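Local structure of beta sliding clamp (6DJ8) at residues 20-25 with 84-89; 372-377 with 382-387. The protein probably encircles DNA as a ring-shaped head-to-tail dimer, tethering DNA polymerases and other proteins to it and so conferring processivity. All blocks are in the same frame, centred on the assembly; numbering follows the deposited sequence.

Contact 1 (20-25 with 84-89); sequences NQIMNE and SNFYDA
Met23 and Tyr87 carry most of the surface shared by two helices of the N-terminal clamp domain, 19-29 and 83-92, a helix pair of the kind that each domain of a sliding clamp sets on the DNA-facing side of its sheets. The helices pass with Met23 CA and Tyr87 CA 6.5 Å apart, and the gap is filled by side chains and one backbone oxygen. The methionine meets the ring with its methylene: Met23 CG lies 3.7 Å from Tyr87 CE1, and its chain runs extended through the sulfur before bending at the terminal methyl (chi3 -42°). Beside this contact Ile22 is fully stretched, chi2 at 180°, which carries its terminal methyl across to Phe86 at about a right angle between the side chains; Ile22 CD1 stands 3.9 Å from Phe86 CZ. Ile26, one turn further along helix 19-29, touches the side chains of both Phe86 and Tyr87, while Ile69 of strand 64-70 lies against Ile22. On its far flank, helix 83-92 meets the second subunit, where Ala89 packs on Tyr297 of that chain. Tyr87 also offers its ring edge to the backbone, with CE1 3.6 Å from Met23 O, close to the ring plane.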
ATOM      1  N   ASN A  20     -13.589 -19.015   8.363  1.00 35.33           N
ATOM      2  CA  ASN A  20     -12.368 -18.776   7.602  1.00 38.43           C
ATOM      3  C   ASN A  20     -12.470 -19.384   6.209  1.00 35.80           C
ATOM      4  O   ASN A  20     -11.980 -18.806   5.234  1.00 35.78           O
ATOM      5  CB  ASN A  20     -11.153 -19.331   8.340  1.00 40.11           C
ATOM      6  CG  ASN A  20      -9.834 -18.886   7.696  1.00 47.03           C
ATOM      7  OD1 ASN A  20      -9.176 -19.661   6.997  1.00 46.00           O
ATOM      8  ND2 ASN A  20      -9.472 -17.623   7.899  1.00 44.92           N
ATOM      9  N   GLN A  21     -13.139 -20.531   6.088  1.00 33.58           N
ATOM     10  CA  GLN A  21     -13.246 -21.164   4.771  1.00 36.31           C
ATOM     11  C   GLN A  21     -14.098 -20.320   3.839  1.00 35.77           C
ATOM     12  O   GLN A  21     -13.677 -19.994   2.724  1.00 33.90           O
ATOM     13  CB  GLN A  21     -13.835 -22.566   4.891  1.00 34.84           C
ATOM     14  CG  GLN A  21     -13.897 -23.301   3.551  1.00 47.55           C
ATOM     15  CD  GLN A  21     -14.404 -24.713   3.706  1.00 51.20           C
ATOM     16  OE1 GLN A  21     -15.108 -25.018   4.675  1.00 43.93           O
ATOM     17  NE2 GLN A  21     -14.035 -25.592   2.772  1.00 44.25           N
ATOM     18  N   ILE A  22     -15.298 -19.927   4.281  1.00 35.47           N
ATOM     19  CA  ILE A  22     -16.136 -19.174   3.356  1.00 32.05           C
ATOM     20  C   ILE A  22     -15.522 -17.804   3.085  1.00 32.17           C
ATOM     21  O   ILE A  22     -15.703 -17.243   1.997  1.00 30.97           O
ATOM     22  CB  ILE A  22     -17.587 -19.075   3.854  1.00 35.24           C
ATOM     23  CG1 ILE A  22     -18.476 -18.604   2.690  1.00 31.22           C
ATOM     24  CG2 ILE A  22     -17.667 -18.169   5.104  1.00 31.88           C
ATOM     25  CD1 ILE A  22     -19.935 -18.449   3.008  1.00 34.76           C
ATOM     26  N   MET A  23     -14.761 -17.253   4.041  1.00 31.86           N
ATOM     27  CA  MET A  23     -14.057 -16.000   3.771  1.00 34.13           C
ATOM     28  C   MET A  23     -13.079 -16.169   2.604  1.00 32.67           C
ATOM     29  O   MET A  23     -13.048 -15.353   1.671  1.00 31.04           O
ATOM     30  CB  MET A  23     -13.308 -15.514   5.030  1.00 35.32           C
ATOM     31  CG  MET A  23     -12.629 -14.179   4.831  1.00 44.54           C
ATOM     32  SD  MET A  23     -11.759 -13.617   6.316  1.00 52.90           S
ATOM     33  CE  MET A  23     -12.981 -14.062   7.591  1.00 41.29           C
ATOM     34  N   ASN A  24     -12.277 -17.231   2.639  1.00 34.84           N
ATOM     35  CA  ASN A  24     -11.308 -17.448   1.562  1.00 36.87           C
ATOM     36  C   ASN A  24     -12.003 -17.649   0.220  1.00 34.37           C
ATOM     37  O   ASN A  24     -11.574 -17.092  -0.799  1.00 35.15           O
ATOM     38  CB  ASN A  24     -10.425 -18.654   1.886  1.00 37.43           C
ATOM     39  CG  ASN A  24      -9.465 -18.380   3.030  1.00 48.51           C
ATOM     40  OD1 ASN A  24      -9.143 -17.225   3.325  1.00 49.80           O
ATOM     41  ND2 ASN A  24      -9.006 -19.443   3.682  1.00 46.62           N
ATOM     42  N   GLU A  25     -13.086 -18.432   0.199  1.00 36.57           N
ATOM     43  CA  GLU A  25     -13.744 -18.729  -1.073  1.00 30.86           C
ATOM     44  C   GLU A  25     -14.442 -17.501  -1.631  1.00 33.66           C
ATOM     45  O   GLU A  25     -14.478 -17.309  -2.849  1.00 29.67           O
ATOM     46  CB  GLU A  25     -14.741 -19.875  -0.911  1.00 30.05           C
ATOM     47  CG  GLU A  25     -14.140 -21.186  -0.423  1.00 37.15           C
ATOM     48  CD  GLU A  25     -13.082 -21.791  -1.369  1.00 43.74           C
ATOM     49  OE1 GLU A  25     -12.808 -21.239  -2.460  1.00 37.89           O
ATOM     50  OE2 GLU A  25     -12.531 -22.847  -1.005  1.00 41.12           O
ATOM     51  N   SER A  84     -18.908  -7.654  -2.318  1.00 34.63           N
ATOM     52  CA  SER A  84     -18.109  -6.849  -1.396  1.00 40.36           C
ATOM     53  C   SER A  84     -18.753  -6.791  -0.006  1.00 37.39           C
ATOM     54  O   SER A  84     -18.066  -6.920   1.017  1.00 37.26           O
ATOM     55  CB  SER A  84     -17.933  -5.447  -1.989  1.00 40.73           C
ATOM     56  OG  SER A  84     -17.194  -4.601  -1.134  1.00 44.04           O
ATOM     57  N   ASN A  85     -20.074  -6.615   0.052  1.00 39.90           N
ATOM     58  CA  ASN A  85     -20.747  -6.593   1.351  1.00 35.78           C
ATOM     59  C   ASN A  85     -20.677  -7.952   2.035  1.00 34.37           C
ATOM     60  O   ASN A  85     -20.431  -8.035   3.243  1.00 38.01           O
ATOM     61  CB  ASN A  85     -22.201  -6.157   1.198  1.00 36.47           C
ATOM     62  CG  ASN A  85     -22.331  -4.701   0.821  1.00 41.30           C
ATOM     63  OD1 ASN A  85     -21.354  -3.954   0.849  1.00 37.61           O
ATOM     64  ND2 ASN A  85     -23.545  -4.285   0.471  1.00 45.70           N
ATOM     65  N   PHE A  86     -20.889  -9.028   1.280  1.00 35.61           N
ATOM     66  CA  PHE A  86     -20.854 -10.358   1.874  1.00 31.44           C
ATOM     67  C   PHE A  86     -19.474 -10.665   2.427  1.00 31.64           C
ATOM     68  O   PHE A  86     -19.340 -11.219   3.521  1.00 36.75           O
ATOM     69  CB  PHE A  86     -21.252 -11.401   0.822  1.00 32.21           C
ATOM     70  CG  PHE A  86     -21.552 -12.750   1.393  1.00 34.36           C
ATOM     71  CD1 PHE A  86     -22.107 -12.879   2.654  1.00 35.57           C
ATOM     72  CD2 PHE A  86     -21.259 -13.897   0.674  1.00 33.98           C
ATOM     73  CE1 PHE A  86     -22.380 -14.124   3.184  1.00 31.33           C
ATOM     74  CE2 PHE A  86     -21.539 -15.142   1.195  1.00 38.00           C
ATOM     75  CZ  PHE A  86     -22.100 -15.252   2.460  1.00 35.18           C
ATOM     76  N   TYR A  87     -18.433 -10.324   1.667  1.00 32.83           N
ATOM     77  CA  TYR A  87     -17.071 -10.484   2.154  1.00 33.19           C
ATOM     78  C   TYR A  87     -16.850  -9.679   3.429  1.00 34.97           C
ATOM     79  O   TYR A  87     -16.237 -10.164   4.387  1.00 34.31           O
ATOM     80  CB  TYR A  87     -16.084 -10.045   1.069  1.00 34.51           C
ATOM     81  CG  TYR A  87     -14.636 -10.278   1.421  1.00 36.72           C
ATOM     82  CD1 TYR A  87     -14.181 -11.555   1.709  1.00 33.57           C
ATOM     83  CD2 TYR A  87     -13.720  -9.227   1.461  1.00 45.43           C
ATOM     84  CE1 TYR A  87     -12.851 -11.795   2.030  1.00 40.94           C
ATOM     85  CE2 TYR A  87     -12.372  -9.455   1.784  1.00 43.94           C
ATOM     86  CZ  TYR A  87     -11.954 -10.749   2.060  1.00 45.32           C
ATOM     87  OH  TYR A  87     -10.648 -11.022   2.375  1.00 51.41           O
ATOM     88  N   ASP A  88     -17.322  -8.434   3.449  1.00 33.56           N
ATOM     89  CA  ASP A  88     -17.158  -7.615   4.648  1.00 35.09           C
ATOM     90  C   ASP A  88     -17.838  -8.258   5.847  1.00 32.33           C
ATOM     91  O   ASP A  88     -17.262  -8.314   6.944  1.00 35.02           O
ATOM     92  CB  ASP A  88     -17.708  -6.217   4.396  1.00 32.90           C
ATOM     93  CG  ASP A  88     -16.777  -5.381   3.540  1.00 37.42           C
ATOM     94  OD1 ASP A  88     -15.631  -5.815   3.317  1.00 38.95           O
ATOM     95  OD2 ASP A  88     -17.192  -4.300   3.080  1.00 43.48           O
ATOM     96  N   ALA A  89     -19.047  -8.794   5.643  1.00 32.73           N
ATOM     97  CA  ALA A  89     -19.776  -9.444   6.729  1.00 30.50           C
ATOM     98  C   ALA A  89     -18.958 -10.572   7.333  1.00 34.73           C
ATOM     99  O   ALA A  89     -18.811 -10.675   8.557  1.00 31.27           O
ATOM    100  CB  ALA A  89     -21.123  -9.960   6.213  1.00 30.40           C
TER

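Contact 2 (372-377 with 382-387); sequences VLKLSE and NFTHLI
Leu375 and His385 face each other as a hydrogen-bonded pair in an antiparallel beta hairpin, strands 373-376 and 383-387, in a sheet that runs from the C-terminal into the central domain. Two nearly straight backbone bonds join them, and Leu373 and Ile387 form a second such pair. Between them Lys374 and Leu386 make a non-hydrogen-bonded pair, their side chains on the opposite face from those of Leu375 and His385. Here the lysine uses its aliphatic part: CB lies 3.7 Å from Leu386 CD2, and CD is 3.9 Å from Thr384 CG2. Leu386 is the apolar member of this face, packed from its other flank by Val372, whose CG2 sits 3.5 Å from Leu386 CB and which also meets an apolar side chain of the bound peptide. On the other face Leu375 swings CG beside its own backbone N (chi1 -80°), and its CD2 comes 4.0 Å from Ile387 CD1. That isoleucine methyl sits in plane at the edge of the His385 ring. Leu373, Leu375 and Ile387 pack into the domain interior, against helix 348-355 and strand 342-347, so the one polar ring among them, His385, has its ND1 satisfied by Ser204; across the sheet, two bends in the lysine chain let its methylenes cover Leu386 while the amine turns away to a weak hydrogen bond with Gln366.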
ATOM      1  N   VAL A 372      16.091  -9.189 -32.255  1.00 49.85           N
ATOM      2  CA  VAL A 372      15.411  -9.570 -31.034  1.00 49.92           C
ATOM      3  C   VAL A 372      16.405 -10.105 -30.011  1.00 47.14           C
ATOM      4  O   VAL A 372      17.309 -10.883 -30.331  1.00 41.15           O
ATOM      5  CB  VAL A 372      14.324 -10.606 -31.370  1.00 45.28           C
ATOM      6  CG1 VAL A 372      14.955 -11.876 -31.917  1.00 52.26           C
ATOM      7  CG2 VAL A 372      13.510 -10.916 -30.184  1.00 49.34           C
ATOM      8  N   LEU A 373      16.211  -9.692 -28.766  1.00 36.36           N
ATOM      9  CA  LEU A 373      16.938 -10.226 -27.627  1.00 36.14           C
ATOM     10  C   LEU A 373      16.218 -11.470 -27.120  1.00 44.74           C
ATOM     11  O   LEU A 373      14.995 -11.453 -26.930  1.00 39.86           O
ATOM     12  CB  LEU A 373      17.017  -9.168 -26.524  1.00 39.11           C
ATOM     13  CG  LEU A 373      18.177  -9.186 -25.549  1.00 48.20           C
ATOM     14  CD1 LEU A 373      19.434  -8.840 -26.293  1.00 54.12           C
ATOM     15  CD2 LEU A 373      17.935  -8.195 -24.424  1.00 55.57           C
ATOM     16  N   LYS A 374      16.965 -12.543 -26.902  1.00 36.96           N
ATOM     17  CA  LYS A 374      16.398 -13.793 -26.417  1.00 39.63           C
ATOM     18  C   LYS A 374      16.894 -14.072 -25.010  1.00 39.69           C
ATOM     19  O   LYS A 374      18.105 -14.048 -24.754  1.00 36.97           O
ATOM     20  CB  LYS A 374      16.750 -14.964 -27.331  1.00 45.59           C
ATOM     21  CG  LYS A 374      16.295 -16.312 -26.782  1.00 43.75           C
ATOM     22  CD  LYS A 374      16.384 -17.396 -27.866  1.00 49.80           C
ATOM     23  CE  LYS A 374      17.724 -18.117 -27.831  1.00 49.56           C
ATOM     24  NZ  LYS A 374      18.025 -18.700 -26.495  1.00 57.81           N
ATOM     25  N   LEU A 375      15.955 -14.315 -24.104  1.00 33.08           N
ATOM     26  CA  LEU A 375      16.247 -14.656 -22.721  1.00 36.59           C
ATOM     27  C   LEU A 375      15.859 -16.094 -22.455  1.00 40.86           C
ATOM     28  O   LEU A 375      14.743 -16.503 -22.788  1.00 40.20           O
ATOM     29  CB  LEU A 375      15.478 -13.754 -21.749  1.00 34.26           C
ATOM     30  CG  LEU A 375      15.956 -12.349 -21.418  1.00 42.05           C
ATOM     31  CD1 LEU A 375      16.310 -11.585 -22.655  1.00 41.99           C
ATOM     32  CD2 LEU A 375      14.848 -11.596 -20.573  1.00 35.81           C
ATOM     33  N   SER A 376      16.749 -16.834 -21.805  1.00 38.64           N
ATOM     34  CA  SER A 376      16.471 -18.213 -21.456  1.00 42.83           C
ATOM     35  C   SER A 376      17.298 -18.601 -20.242  1.00 44.38           C
ATOM     36  O   SER A 376      18.268 -17.928 -19.876  1.00 46.25           O
ATOM     37  CB  SER A 376      16.787 -19.146 -22.628  1.00 48.11           C
ATOM     38  OG  SER A 376      18.110 -18.918 -23.070  1.00 49.32           O
ATOM     39  N   GLU A 377      16.912 -19.719 -19.641  1.00 42.86           N
ATOM     40  CA  GLU A 377      17.580 -20.398 -18.542  1.00 50.69           C
ATOM     41  C   GLU A 377      18.526 -21.449 -19.112  1.00 58.49           C
ATOM     42  O   GLU A 377      18.172 -22.133 -20.079  1.00 53.67           O
ATOM     43  CB  GLU A 377      16.564 -21.065 -17.615  1.00 47.50           C
ATOM     44  CG  GLU A 377      15.799 -20.095 -16.728  1.00 52.97           C
ATOM     45  CD  GLU A 377      14.645 -20.736 -15.954  1.00 55.36           C
ATOM     46  OE1 GLU A 377      14.077 -21.732 -16.446  1.00 59.28           O
ATOM     47  OE2 GLU A 377      14.292 -20.232 -14.862  1.00 54.26           O
ATOM     48  N   ASN A 382      12.611 -25.539 -22.764  1.00 52.68           N
ATOM     49  CA  ASN A 382      11.168 -25.368 -22.807  1.00 53.49           C
ATOM     50  C   ASN A 382      10.727 -23.911 -22.774  1.00 54.24           C
ATOM     51  O   ASN A 382       9.604 -23.611 -23.187  1.00 57.06           O
ATOM     52  CB  ASN A 382      10.521 -26.156 -21.665  1.00 51.22           C
ATOM     53  CG  ASN A 382      10.674 -27.663 -21.858  1.00 65.34           C
ATOM     54  OD1 ASN A 382      11.597 -28.275 -21.323  1.00 71.58           O
ATOM     55  ND2 ASN A 382       9.799 -28.252 -22.659  1.00 63.86           N
ATOM     56  N   PHE A 383      11.531 -23.002 -22.229  1.00 49.44           N
ATOM     57  CA  PHE A 383      11.094 -21.622 -22.057  1.00 41.43           C
ATOM     58  C   PHE A 383      11.980 -20.675 -22.852  1.00 41.71           C
ATOM     59  O   PHE A 383      13.212 -20.721 -22.743  1.00 41.02           O
ATOM     60  CB  PHE A 383      11.076 -21.250 -20.577  1.00 40.14           C
ATOM     61  CG  PHE A 383      10.705 -19.825 -20.313  1.00 41.23           C
ATOM     62  CD1 PHE A 383       9.584 -19.259 -20.896  1.00 39.87           C
ATOM     63  CD2 PHE A 383      11.465 -19.061 -19.453  1.00 43.36           C
ATOM     64  CE1 PHE A 383       9.241 -17.942 -20.634  1.00 37.78           C
ATOM     65  CE2 PHE A 383      11.127 -17.753 -19.178  1.00 45.06           C
ATOM     66  CZ  PHE A 383      10.017 -17.188 -19.770  1.00 41.92           C
ATOM     67  N   THR A 384      11.347 -19.809 -23.639  1.00 35.55           N
ATOM     68  CA  THR A 384      12.035 -18.748 -24.366  1.00 40.26           C
ATOM     69  C   THR A 384      11.274 -17.449 -24.178  1.00 38.34           C
ATOM     70  O   THR A 384      10.044 -17.428 -24.298  1.00 37.45           O
ATOM     71  CB  THR A 384      12.141 -19.081 -25.859  1.00 39.29           C
ATOM     72  OG1 THR A 384      12.951 -20.236 -26.014  1.00 39.50           O
ATOM     73  CG2 THR A 384      12.749 -17.939 -26.633  1.00 37.72           C
ATOM     74  N   HIS A 385      11.997 -16.371 -23.888  1.00 37.09           N
ATOM     75  CA  HIS A 385      11.418 -15.036 -23.858  1.00 37.31           C
ATOM     76  C   HIS A 385      12.193 -14.115 -24.791  1.00 35.58           C
ATOM     77  O   HIS A 385      13.430 -14.044 -24.734  1.00 37.77           O
ATOM     78  CB  HIS A 385      11.382 -14.447 -22.448  1.00 36.17           C
ATOM     79  CG  HIS A 385      10.558 -13.203 -22.356  1.00 39.90           C
ATOM     80  ND1 HIS A 385       9.178 -13.220 -22.279  1.00 35.21           N
ATOM     81  CD2 HIS A 385      10.919 -11.896 -22.388  1.00 37.13           C
ATOM     82  CE1 HIS A 385       8.732 -11.976 -22.225  1.00 37.52           C
ATOM     83  NE2 HIS A 385       9.768 -11.154 -22.285  1.00 34.45           N
ATOM     84  N   LEU A 386      11.456 -13.412 -25.636  1.00 31.33           N
ATOM     85  CA  LEU A 386      12.004 -12.523 -26.644  1.00 36.11           C
ATOM     86  C   LEU A 386      11.566 -11.105 -26.340  1.00 37.80           C
ATOM     87  O   LEU A 386      10.417 -10.876 -25.946  1.00 35.27           O
ATOM     88  CB  LEU A 386      11.537 -12.927 -28.043  1.00 36.61           C
ATOM     89  CG  LEU A 386      11.789 -14.379 -28.464  1.00 42.53           C
ATOM     90  CD1 LEU A 386      11.168 -14.660 -29.841  1.00 43.67           C
ATOM     91  CD2 LEU A 386      13.295 -14.716 -28.491  1.00 43.04           C
ATOM     92  N   ILE A 387      12.481 -10.159 -26.528  1.00 28.90           N
ATOM     93  CA  ILE A 387      12.201  -8.744 -26.352  1.00 40.35           C
ATOM     94  C   ILE A 387      12.763  -8.007 -27.555  1.00 38.99           C
ATOM     95  O   ILE A 387      13.965  -8.103 -27.840  1.00 40.60           O
ATOM     96  CB  ILE A 387      12.807  -8.192 -25.048  1.00 37.32           C
ATOM     97  CG1 ILE A 387      12.283  -8.976 -23.842  1.00 34.35           C
ATOM     98  CG2 ILE A 387      12.491  -6.711 -24.911  1.00 37.45           C
ATOM     99  CD1 ILE A 387      12.990  -8.648 -22.530  1.00 32.63           C
TER

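Overall arrangement
Two ways of building a clamp subunit appear at its two ends. Contact 1 joins helices of the N-terminal domain chiefly through side chains, without hydrogen bonds between the segments, whereas contact 2 ties neighbouring strands of the C-terminal domain through their backbones. Their centres are 41 Å apart, on opposite sides of the chain's centre, and their nearest atoms are separated by about 29 Å, so neither touches the other. Their surroundings differ as well. The bound peptide lies by contact 2, at the other end of the subunit from contact 1, whose own neighbours include the second subunit of the ring. Strand 383-387 pairs with strand 202-211 of the central domain, making one sheet continuous across the domain boundary.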